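Local coordinates for SusD superfamily protein (Bacteroides fragilis, PDB 3L22), which is a putative outer-membrane member of the SusD family, probably binding glycans at the cell surface for uptake, at residues K44-F49 and I390-R395; A120-A125 and S177-I182; D398-G403 and K423-I428. All coordinates share one frame; numbering follows the deposited sequence. Where two conformers were deposited one is given.

Interaction 1: residues K44-F49 and I390-R395; sequences KSYLVF and IGEGIR
In the glycine-containing turn that leads from helix 374-388 into helix 395-401, Gly393 lies over the aromatic ring of Tyr46, a residue of helix 44-52. Its CA sits 3.8 Å from the centroid of the Tyr46 ring and only 7° off the ring normal, a CH-pi contact over the middle of one face. Gly393 N lies over the same ring, 3.7 Å from Tyr46 CZ. With no side chain of its own and a positive phi of 77°, Gly393 lets the main chain come down directly on the aromatic surface. The Tyr46 side chain reaches the turn because CG stands opposite the backbone N (chi1 -176°), which carries the phenol out along Gly391 to Gly393. At the far end of the ring, Tyr46 OH lies 3.0 Å from Glu392 O without a hydrogen bond between them; its hydrogen bond goes to Pro323 O of strand 322-326. One helical turn on, Phe49 touches the turn mainly through its CB, 3.5 Å from Gly393 O; the ring beyond takes little part.

No hydrogen bond joins the two segments, but just past them Phe49 is backbone-bonded to Gly396 of helix 395-401. Gly393 N is bonded to Asp50 OD2. The carboxylate of the buried Glu392 is bonded outside the two segments, by Lys311, Arg326 and Tyr240, and the two cations would be expected to favour its ionised form. Arg395 turns its guanidinium to Asp54. Ile394 is the N-cap residue of helix 395-401, and the whole contact is a loop-on-helix junction in the buried, largely helical core of the SusD fold, where a glycine CA set over a tyrosine face joins distant parts of the chain.

Interaction 2: residues A120-A125 and S177-I182; sequences AKFVRA and SDLENI
Arg124 of helix 113-131 grips the carboxylate of Asp178 side-on with two nitrogens. Its NE donates to Asp178 OD2 at 2.9 Å, and Arg124 NH2 to Asp178 OD1 at 2.8 Å, the latter nearly straight with an N-H...O angle of 171°. Both oxygens are met on their syn sides. The guanidinium and carboxylate planes are 17° apart; the oxygens lie close to the guanidinium plane, whereas the nitrogens stand about 25° out of the carboxylate plane. Arg124 NH1 is taken by Asn96 OD1 of helix 79-103, which accounts for a third nitrogen of the group. Asp178 OD2 has a second partner, His174 NE2, four residues back in the chain. His174 is a zinc-binding residue of this protein, though that zinc is not bound to this chain in the model; the aspartate links its side chain to Arg124.

The bridge sits where the end of helix 168-178 docks across helix 113-131, within the bundle of helices of the starch-binding, TPR-clan part of a SusD-family protein. Apolar groups pack beside it: Ala125 CB lies 3.9 Å from Asp178 CB, and Leu179 CD2 touches both Ala125 CB and, at 3.9 Å, Phe122 CD1. The Phe122 ring is met edge-to-face by Phe251. Lys121 passes the aspartate with its aliphatic part, CB 3.5 Å from Asp178 O. Its extended chain crosses Asp178 at about a right angle and carries NZ to 5.0 Å from Asp178 OD1, near enough for attraction but not bonded. Leu179 O accepts from Lys207 NZ.

Interaction 3: residues D398-G403 and K423-I428; sequences DIMRRG and KYTWPI. With EDO (1,2-ethanediol), chain B.
Met400, a selenomethionine on helix 395-401, and Tyr424, at the end of a short 3-10 segment, meet with their side chains slanted across one another. Met400 CG is 3.8 Å from Tyr424 CE2, approaching the ring obliquely. The methionine runs out in an extended chain, its CG opposite the backbone N (chi1 -161°), past the tyrosine ring. In the conformer described here its CE ends 3.5 Å from Thr425 CG2 and 3.6 Å from Tyr424 O; Met400 and Thr425 lie roughly perpendicular. A second conformer was modelled for this residue, which makes these CE contacts less certain. Tyr424 O is hydrogen-bonded to Arg52 NH2 of helix 44-52.

Tyr424 runs in roughly the opposite sense to Met400, its ring carrying OH to Gly403 at the helix end. Tyr424 OH comes to 3.4 Å from Gly403 C, while its hydrogen bond goes to Glu404 O, so the hydroxyl is satisfied by the chain just past the helix. Gly403, with positive phi and two bonds back into the last turn, closes that helix in a Schellman motif. Phe406 of the following strand meets the Tyr424 ring with planes about 60° apart.

On a different side of the helix, Arg401 faces away from 423-428. Its NH2 meets Asp398 OD1 at 3.1 Å from above the carboxylate plane, tilted from the guanidinium plane, while Arg401 NE donates to O2 of a 1,2-ethanediol, also at 3.1 Å. The diol, probably from the crystallisation liquor, is bound further by Lys385, Glu329 and Asp333, and Glu336 takes Arg401 NH2. The contact thus brings a Schellman-capped helix end and the loop that follows the hairpin of strands 406-409 and 414-417 together in the SusD-family region.

How the interactions relate
Interactions 1 and 3 are neighbours, their centres 14 Å apart, and share helix 395-401, which begins in one and ends in the other. They touch where Val48 CG1 packs 3.7 Å from Trp426 CZ2. Arg395 NH1 and Arg402 NH2 also come within 3.8 Å of each other, like charges whose groups have acidic partners, Asp54 for Arg395 and Glu336 for Arg402. The ethanediol bound by Arg401 reaches interaction 1 too, its O1 lying 4.1 Å from Ile394 CG2. Interaction 2 stands apart, its centre 22 Å from that of interaction 1 and 24 Å from that of interaction 3. The Asp178 side chain is about 6 Å from a zinc ion, that of Tyr424 about 8 Å from one.

Interaction 1: residues K44-F49 and I390-R395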
loop_
_atom_site.group_PDB
_atom_site.type_symbol
_atom_site.label_atom_id
_atom_site.label_comp_id
_atom_site.label_asym_id
_atom_site.label_seq_id
_atom_site.Cartn_x
_atom_site.Cartn_y
_atom_site.Cartn_z
ATOM N N LYS A 44 7.407 -5.254 7.638
ATOM C CA LYS A 44 6.660 -6.500 7.482
ATOM C C LYS A 44 5.211 -6.321 7.002
ATOM O O LYS A 44 4.722 -7.184 6.273
ATOM C CB LYS A 44 6.687 -7.334 8.790
ATOM C CG LYS A 44 8.060 -8.015 9.027
ATOM C CD LYS A 44 8.110 -8.876 10.288
ATOM C CE LYS A 44 7.260 -10.144 10.153
ATOM N NZ LYS A 44 7.239 -10.869 11.416
ATOM N N SER A 45 4.521 -5.266 7.416
ATOM C CA SER A 45 3.110 -5.069 6.999
ATOM C C SER A 45 2.955 -4.632 5.552
ATOM O O SER A 45 1.919 -4.906 4.914
ATOM C CB SER A 45 2.340 -4.171 7.982
ATOM O OG SER A 45 2.332 -4.780 9.294
ATOM N N TYR A 46 4.010 -4.071 4.958
ATOM C CA TYR A 46 4.016 -3.849 3.522
ATOM C C TYR A 46 4.297 -5.153 2.795
ATOM O O TYR A 46 3.623 -5.489 1.824
ATOM C CB TYR A 46 5.111 -2.853 3.214
ATOM C CG TYR A 46 5.329 -2.323 1.799
ATOM C CD1 TYR A 46 4.672 -1.189 1.355
ATOM C CD2 TYR A 46 6.252 -2.900 0.958
ATOM C CE1 TYR A 46 4.922 -0.637 0.101
ATOM C CE2 TYR A 46 6.525 -2.366 -0.304
ATOM C CZ TYR A 46 5.875 -1.217 -0.707
ATOM O OH TYR A 46 6.214 -0.646 -1.902
ATOM N N LEU A 47 5.290 -5.899 3.285
ATOM C CA LEU A 47 5.604 -7.217 2.768
ATOM C C LEU A 47 4.392 -8.162 2.803
ATOM O O LEU A 47 4.260 -9.031 1.935
ATOM C CB LEU A 47 6.768 -7.843 3.558
ATOM C CG LEU A 47 8.134 -7.232 3.234
ATOM C CD1 LEU A 47 9.121 -7.314 4.418
ATOM C CD2 LEU A 47 8.700 -7.839 1.961
ATOM N N VAL A 48 3.520 -7.986 3.802
ATOM C CA VAL A 48 2.284 -8.739 3.887
ATOM C C VAL A 48 1.493 -8.697 2.588
ATOM O O VAL A 48 1.007 -9.730 2.150
ATOM C CB VAL A 48 1.402 -8.272 5.090
ATOM C CG1 VAL A 48 -0.090 -8.601 4.860
ATOM C CG2 VAL A 48 1.939 -8.882 6.351
ATOM N N PHE A 49 1.393 -7.525 1.961
ATOM C CA PHE A 49 0.593 -7.413 0.735
ATOM C C PHE A 49 1.207 -8.116 -0.481
ATOM O O PHE A 49 0.453 -8.602 -1.335
ATOM C CB PHE A 49 0.143 -5.971 0.493
ATOM C CG PHE A 49 -0.730 -5.471 1.608
ATOM C CD1 PHE A 49 -2.038 -5.951 1.747
ATOM C CD2 PHE A 49 -0.237 -4.612 2.570
ATOM C CE1 PHE A 49 -2.853 -5.535 2.802
ATOM C CE2 PHE A 49 -1.056 -4.189 3.627
ATOM C CZ PHE A 49 -2.363 -4.660 3.732
ATOM N N ILE A 390 5.417 -5.458 -8.739
ATOM C CA ILE A 390 5.955 -6.622 -8.071
ATOM C C ILE A 390 6.844 -6.152 -6.928
ATOM O O ILE A 390 7.729 -5.309 -7.106
ATOM C CB ILE A 390 6.682 -7.595 -9.050
ATOM C CG1 ILE A 390 7.008 -8.927 -8.342
ATOM C CG2 ILE A 390 7.956 -6.982 -9.698
ATOM C CD1 ILE A 390 7.406 -10.100 -9.333
ATOM N N GLY A 391 6.576 -6.681 -5.735
ATOM C CA GLY A 391 7.321 -6.287 -4.537
ATOM C C GLY A 391 6.979 -4.950 -3.904
ATOM O O GLY A 391 7.704 -4.496 -2.981
ATOM N N GLU A 392 5.903 -4.302 -4.344
ATOM C CA GLU A 392 5.622 -2.914 -3.891
ATOM C C GLU A 392 4.282 -2.744 -3.133
ATOM O O GLU A 392 3.655 -1.707 -3.171
ATOM C CB GLU A 392 5.750 -1.912 -5.060
ATOM C CG GLU A 392 7.202 -1.698 -5.468
ATOM C CD GLU A 392 7.398 -0.638 -6.549
ATOM O OE1 GLU A 392 6.760 0.454 -6.491
ATOM O OE2 GLU A 392 8.186 -0.920 -7.477
ATOM N N GLY A 393 3.875 -3.765 -2.403
ATOM C CA GLY A 393 2.865 -3.596 -1.353
ATOM C C GLY A 393 1.461 -3.467 -1.897
ATOM O O GLY A 393 0.612 -2.912 -1.225
ATOM N N ILE A 394 1.219 -4.022 -3.091
ATOM C CA ILE A 394 -0.001 -3.752 -3.843
ATOM C C ILE A 394 -0.755 -5.002 -4.259
ATOM O O ILE A 394 -1.999 -5.000 -4.222
ATOM C CB ILE A 394 0.298 -2.864 -5.105
ATOM C CG1 ILE A 394 0.493 -1.395 -4.699
ATOM C CG2 ILE A 394 -0.810 -2.926 -6.124
ATOM C CD1 ILE A 394 1.143 -0.493 -5.842
ATOM N N ARG A 395 -0.048 -6.073 -4.637
ATOM C CA ARG A 395 -0.732 -7.151 -5.319
ATOM C C ARG A 395 -1.925 -7.791 -4.558
ATOM O O ARG A 395 -3.019 -8.027 -5.125
ATOM C CB ARG A 395 0.283 -8.215 -5.709
ATOM C CG ARG A 395 -0.336 -9.433 -6.396
ATOM C CD ARG A 395 -1.023 -9.047 -7.694
ATOM N NE ARG A 395 -1.632 -10.186 -8.348
ATOM C CZ ARG A 395 -2.719 -10.134 -9.110
ATOM N NH1 ARG A 395 -3.346 -8.990 -9.385
ATOM N NH2 ARG A 395 -3.195 -11.253 -9.620
#

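Interaction 2: residues A120-A125 and S177-I182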
loop_
_atom_site.group_PDB
_atom_site.type_symbol
_atom_site.label_atom_id
_atom_site.label_comp_id
_atom_site.label_asym_id
_atom_site.label_seq_id
_atom_site.Cartn_x
_atom_site.Cartn_y
_atom_site.Cartn_z
ATOM N N ALA A 120 -2.008 15.016 9.196
ATOM C CA ALA A 120 -2.257 14.038 10.250
ATOM C C ALA A 120 -3.462 13.144 9.873
ATOM O O ALA A 120 -3.430 11.936 10.064
ATOM C CB ALA A 120 -2.479 14.745 11.577
ATOM N N LYS A 121 -4.518 13.749 9.335
ATOM C CA LYS A 121 -5.669 12.989 8.859
ATOM C C LYS A 121 -5.325 11.991 7.747
ATOM O O LYS A 121 -5.845 10.876 7.724
ATOM C CB LYS A 121 -6.809 13.929 8.449
ATOM C CG LYS A 121 -7.500 14.605 9.653
ATOM C CD LYS A 121 -8.736 15.375 9.167
ATOM C CE LYS A 121 -9.387 16.103 10.317
ATOM N NZ LYS A 121 -10.589 16.842 9.842
ATOM N N PHE A 122 -4.421 12.374 6.848
ATOM C CA PHE A 122 -3.934 11.475 5.808
ATOM C C PHE A 122 -3.288 10.211 6.429
ATOM O O PHE A 122 -3.581 9.113 5.998
ATOM C CB PHE A 122 -2.928 12.170 4.892
ATOM C CG PHE A 122 -2.259 11.244 3.944
ATOM C CD1 PHE A 122 -2.873 10.923 2.721
ATOM C CD2 PHE A 122 -1.059 10.614 4.279
ATOM C CE1 PHE A 122 -2.284 10.047 1.843
ATOM C CE2 PHE A 122 -0.473 9.717 3.400
ATOM C CZ PHE A 122 -1.114 9.433 2.169
ATOM N N VAL A 123 -2.427 10.391 7.433
ATOM C CA VAL A 123 -1.784 9.276 8.114
ATOM C C VAL A 123 -2.835 8.345 8.768
ATOM O O VAL A 123 -2.764 7.137 8.588
ATOM C CB VAL A 123 -0.735 9.760 9.110
ATOM C CG1 VAL A 123 -0.155 8.614 9.918
ATOM C CG2 VAL A 123 0.388 10.504 8.359
ATOM N N ARG A 124 -3.853 8.914 9.422
ATOM C CA ARG A 124 -4.927 8.088 9.992
ATOM C C ARG A 124 -5.693 7.359 8.896
ATOM O O ARG A 124 -5.985 6.171 9.031
ATOM C CB ARG A 124 -5.861 8.939 10.811
ATOM C CG ARG A 124 -6.970 8.161 11.500
ATOM C CD ARG A 124 -7.637 9.043 12.557
ATOM N NE ARG A 124 -8.379 10.136 11.964
ATOM C CZ ARG A 124 -8.908 11.147 12.669
ATOM N NH1 ARG A 124 -8.811 11.207 14.011
ATOM N NH2 ARG A 124 -9.617 12.062 12.034
ATOM N N ALA A 125 -5.940 8.050 7.787
ATOM C CA ALA A 125 -6.667 7.484 6.659
ATOM C C ALA A 125 -5.910 6.290 6.048
ATOM O O ALA A 125 -6.499 5.218 5.780
ATOM C CB ALA A 125 -6.935 8.589 5.586
ATOM N N SER A 177 -13.819 10.941 4.589
ATOM C CA SER A 177 -13.899 12.135 5.435
ATOM C C SER A 177 -12.523 12.716 5.819
ATOM O O SER A 177 -12.330 13.924 5.785
ATOM C CB SER A 177 -14.680 11.854 6.709
ATOM O OG SER A 177 -16.009 11.572 6.411
ATOM N N ASP A 178 -11.577 11.849 6.144
ATOM C CA ASP A 178 -10.226 12.299 6.478
ATOM C C ASP A 178 -9.490 12.866 5.260
ATOM O O ASP A 178 -8.467 13.522 5.420
ATOM C CB ASP A 178 -9.410 11.161 7.118
ATOM C CG ASP A 178 -9.655 11.004 8.622
ATOM O OD1 ASP A 178 -10.277 11.860 9.301
ATOM O OD2 ASP A 178 -9.182 9.996 9.178
ATOM N N LEU A 179 -9.984 12.594 4.054
ATOM C CA LEU A 179 -9.373 13.093 2.829
ATOM C C LEU A 179 -10.243 14.166 2.159
ATOM O O LEU A 179 -9.994 14.555 1.005
ATOM C CB LEU A 179 -9.150 11.924 1.872
ATOM C CG LEU A 179 -8.214 10.817 2.382
ATOM C CD1 LEU A 179 -8.227 9.691 1.356
ATOM C CD2 LEU A 179 -6.785 11.329 2.604
ATOM N N GLU A 180 -11.252 14.657 2.856
ATOM C CA GLU A 180 -12.212 15.544 2.184
ATOM C C GLU A 180 -11.736 16.961 2.000
ATOM O O GLU A 180 -12.179 17.611 1.062
ATOM C CB GLU A 180 -13.559 15.575 2.883
ATOM C CG GLU A 180 -13.610 16.355 4.175
ATOM C CD GLU A 180 -14.934 16.098 4.968
ATOM O OE1 GLU A 180 -15.816 15.336 4.495
ATOM O OE2 GLU A 180 -15.071 16.683 6.053
ATOM N N ASN A 181 -10.921 17.447 2.927
ATOM C CA ASN A 181 -10.325 18.766 2.768
ATOM C C ASN A 181 -8.811 18.629 2.664
ATOM O O ASN A 181 -8.144 18.251 3.596
ATOM C CB ASN A 181 -10.711 19.728 3.881
ATOM C CG ASN A 181 -10.423 21.192 3.491
ATOM O OD1 ASN A 181 -9.784 21.467 2.463
ATOM N ND2 ASN A 181 -10.908 22.110 4.292
ATOM N N ILE A 182 -8.303 18.915 1.473
ATOM C CA ILE A 182 -6.891 18.751 1.169
ATOM C C ILE A 182 -6.223 19.999 0.645
ATOM O O ILE A 182 -5.050 19.965 0.283
ATOM C CB ILE A 182 -6.650 17.555 0.201
ATOM C CG1 ILE A 182 -7.341 17.742 -1.149
ATOM C CG2 ILE A 182 -7.049 16.238 0.854
ATOM C CD1 ILE A 182 -6.925 16.677 -2.104
#

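Interaction 3: residues D398-G403 and K423-I428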
loop_
_atom_site.group_PDB
_atom_site.type_symbol
_atom_site.label_atom_id
_atom_site.label_comp_id
_atom_site.label_asym_id
_atom_site.label_seq_id
_atom_site.Cartn_x
_atom_site.Cartn_y
_atom_site.Cartn_z
ATOM N N ASP A 398 -4.983 -5.585 -4.733
ATOM C CA ASP A 398 -5.726 -5.596 -5.999
ATOM C C ASP A 398 -6.585 -6.861 -6.116
ATOM O O ASP A 398 -7.770 -6.798 -6.513
ATOM C CB ASP A 398 -4.778 -5.455 -7.198
ATOM C CG ASP A 398 -4.291 -4.016 -7.436
ATOM O OD1 ASP A 398 -4.841 -3.031 -6.852
ATOM O OD2 ASP A 398 -3.358 -3.852 -8.259
ATOM N N ILE A 399 -6.029 -8.001 -5.698
ATOM C CA ILE A 399 -6.770 -9.273 -5.748
ATOM C C ILE A 399 -8.024 -9.190 -4.850
ATOM O O ILE A 399 -9.159 -9.537 -5.239
ATOM C CB ILE A 399 -5.880 -10.445 -5.274
ATOM C CG1 ILE A 399 -4.776 -10.727 -6.314
ATOM C CG2 ILE A 399 -6.710 -11.704 -5.028
ATOM C CD1 ILE A 399 -3.589 -11.662 -5.844
HETATM N N MSE A 400 -7.786 -8.743 -3.622
HETATM C CA MSE A 400 -8.843 -8.705 -2.652
HETATM C C MSE A 400 -9.930 -7.687 -3.016
HETATM O O MSE A 400 -11.103 -8.026 -2.937
HETATM C CB MSE A 400 -8.320 -8.386 -1.273
HETATM C CG MSE A 400 -9.293 -8.791 -0.177
HETATM SE SE MSE A 400 -8.431 -8.256 1.449
HETATM C CE MSE A 400 -9.380 -9.441 2.684
ATOM N N ARG A 401 -9.572 -6.479 -3.423
ATOM C CA ARG A 401 -10.621 -5.471 -3.689
ATOM C C ARG A 401 -11.503 -5.901 -4.834
ATOM O O ARG A 401 -12.723 -5.675 -4.809
ATOM C CB ARG A 401 -10.066 -4.067 -3.892
ATOM C CG ARG A 401 -9.283 -3.835 -5.161
ATOM C CD ARG A 401 -9.030 -2.351 -5.333
ATOM N NE ARG A 401 -8.026 -2.152 -6.379
ATOM C CZ ARG A 401 -8.238 -2.148 -7.686
ATOM N NH1 ARG A 401 -9.446 -2.302 -8.216
ATOM N NH2 ARG A 401 -7.209 -1.987 -8.487
ATOM N N ARG A 402 -10.916 -6.609 -5.799
ATOM C CA ARG A 402 -11.709 -7.163 -6.882
ATOM C C ARG A 402 -12.481 -8.444 -6.531
ATOM O O ARG A 402 -13.162 -8.954 -7.370
ATOM C CB ARG A 402 -10.864 -7.346 -8.132
ATOM C CG ARG A 402 -10.409 -6.015 -8.749
ATOM C CD ARG A 402 -9.921 -6.200 -10.166
ATOM N NE ARG A 402 -8.591 -6.809 -10.264
ATOM C CZ ARG A 402 -7.440 -6.145 -10.390
ATOM N NH1 ARG A 402 -7.394 -4.817 -10.365
ATOM N NH2 ARG A 402 -6.296 -6.827 -10.517
ATOM N N GLY A 403 -12.381 -8.951 -5.301
ATOM C CA GLY A 403 -13.086 -10.159 -4.915
ATOM C C GLY A 403 -12.606 -11.399 -5.656
ATOM O O GLY A 403 -13.358 -12.351 -5.788
ATOM N N LYS A 423 -10.195 -18.167 5.560
ATOM C CA LYS A 423 -8.828 -17.658 5.402
ATOM C C LYS A 423 -8.619 -16.630 4.276
ATOM O O LYS A 423 -7.475 -16.220 4.006
ATOM C CB LYS A 423 -7.827 -18.822 5.267
ATOM C CG LYS A 423 -7.742 -19.769 6.497
ATOM C CD LYS A 423 -7.242 -19.074 7.748
ATOM C CE LYS A 423 -7.134 -20.015 8.984
ATOM N NZ LYS A 423 -6.962 -19.075 10.159
ATOM N N TYR A 424 -9.704 -16.191 3.624
ATOM C CA TYR A 424 -9.610 -15.069 2.703
ATOM C C TYR A 424 -9.149 -13.801 3.438
ATOM O O TYR A 424 -8.425 -12.959 2.865
ATOM C CB TYR A 424 -10.957 -14.797 2.041
ATOM C CG TYR A 424 -10.907 -13.947 0.774
ATOM C CD1 TYR A 424 -10.388 -14.458 -0.397
ATOM C CD2 TYR A 424 -11.446 -12.679 0.729
ATOM C CE1 TYR A 424 -10.385 -13.738 -1.552
ATOM C CE2 TYR A 424 -11.449 -11.936 -0.471
ATOM C CZ TYR A 424 -10.892 -12.467 -1.591
ATOM O OH TYR A 424 -10.894 -11.771 -2.774
ATOM N N THR A 425 -9.595 -13.667 4.685
ATOM C CA THR A 425 -9.286 -12.527 5.509
ATOM C C THR A 425 -8.484 -12.983 6.733
ATOM O O THR A 425 -8.398 -14.169 7.034
ATOM C CB THR A 425 -10.560 -11.857 5.998
ATOM O OG1 THR A 425 -11.268 -12.779 6.834
ATOM C CG2 THR A 425 -11.444 -11.387 4.816
ATOM N N TRP A 426 -7.890 -12.007 7.405
ATOM C CA TRP A 426 -7.256 -12.210 8.678
ATOM C C TRP A 426 -8.337 -12.105 9.768
ATOM O O TRP A 426 -9.244 -11.281 9.652
ATOM C CB TRP A 426 -6.217 -11.111 8.891
ATOM C CG TRP A 426 -4.908 -11.314 8.205
ATOM C CD1 TRP A 426 -4.594 -12.238 7.240
ATOM C CD2 TRP A 426 -3.716 -10.589 8.467
ATOM N NE1 TRP A 426 -3.267 -12.119 6.891
ATOM C CE2 TRP A 426 -2.705 -11.123 7.643
ATOM C CE3 TRP A 426 -3.388 -9.558 9.351
ATOM C CZ2 TRP A 426 -1.397 -10.625 7.645
ATOM C CZ3 TRP A 426 -2.056 -9.062 9.351
ATOM C CH2 TRP A 426 -1.100 -9.600 8.517
ATOM N N PRO A 427 -8.255 -12.927 10.805
ATOM C CA PRO A 427 -9.207 -12.781 11.894
ATOM C C PRO A 427 -8.742 -11.680 12.851
ATOM O O PRO A 427 -7.545 -11.380 12.924
ATOM C CB PRO A 427 -9.151 -14.147 12.574
ATOM C CG PRO A 427 -7.682 -14.566 12.389
ATOM C CD PRO A 427 -7.325 -14.056 11.023
ATOM N N ILE A 428 -9.684 -11.090 13.585
ATOM C CA ILE A 428 -9.365 -10.119 14.603
ATOM C C ILE A 428 -8.408 -10.782 15.607
ATOM O O ILE A 428 -8.708 -11.861 16.084
ATOM C CB ILE A 428 -10.618 -9.603 15.352
ATOM C CG1 ILE A 428 -11.605 -8.908 14.389
ATOM C CG2 ILE A 428 -10.173 -8.661 16.490
ATOM C CD1 ILE A 428 -11.027 -7.748 13.564
HETATM C C1 EDO B . -4.385 0.142 -6.295
HETATM O O1 EDO B . -3.121 0.356 -6.887
HETATM C C2 EDO B . -4.320 -0.736 -5.034
HETATM O O2 EDO B . -5.725 -0.961 -4.696
#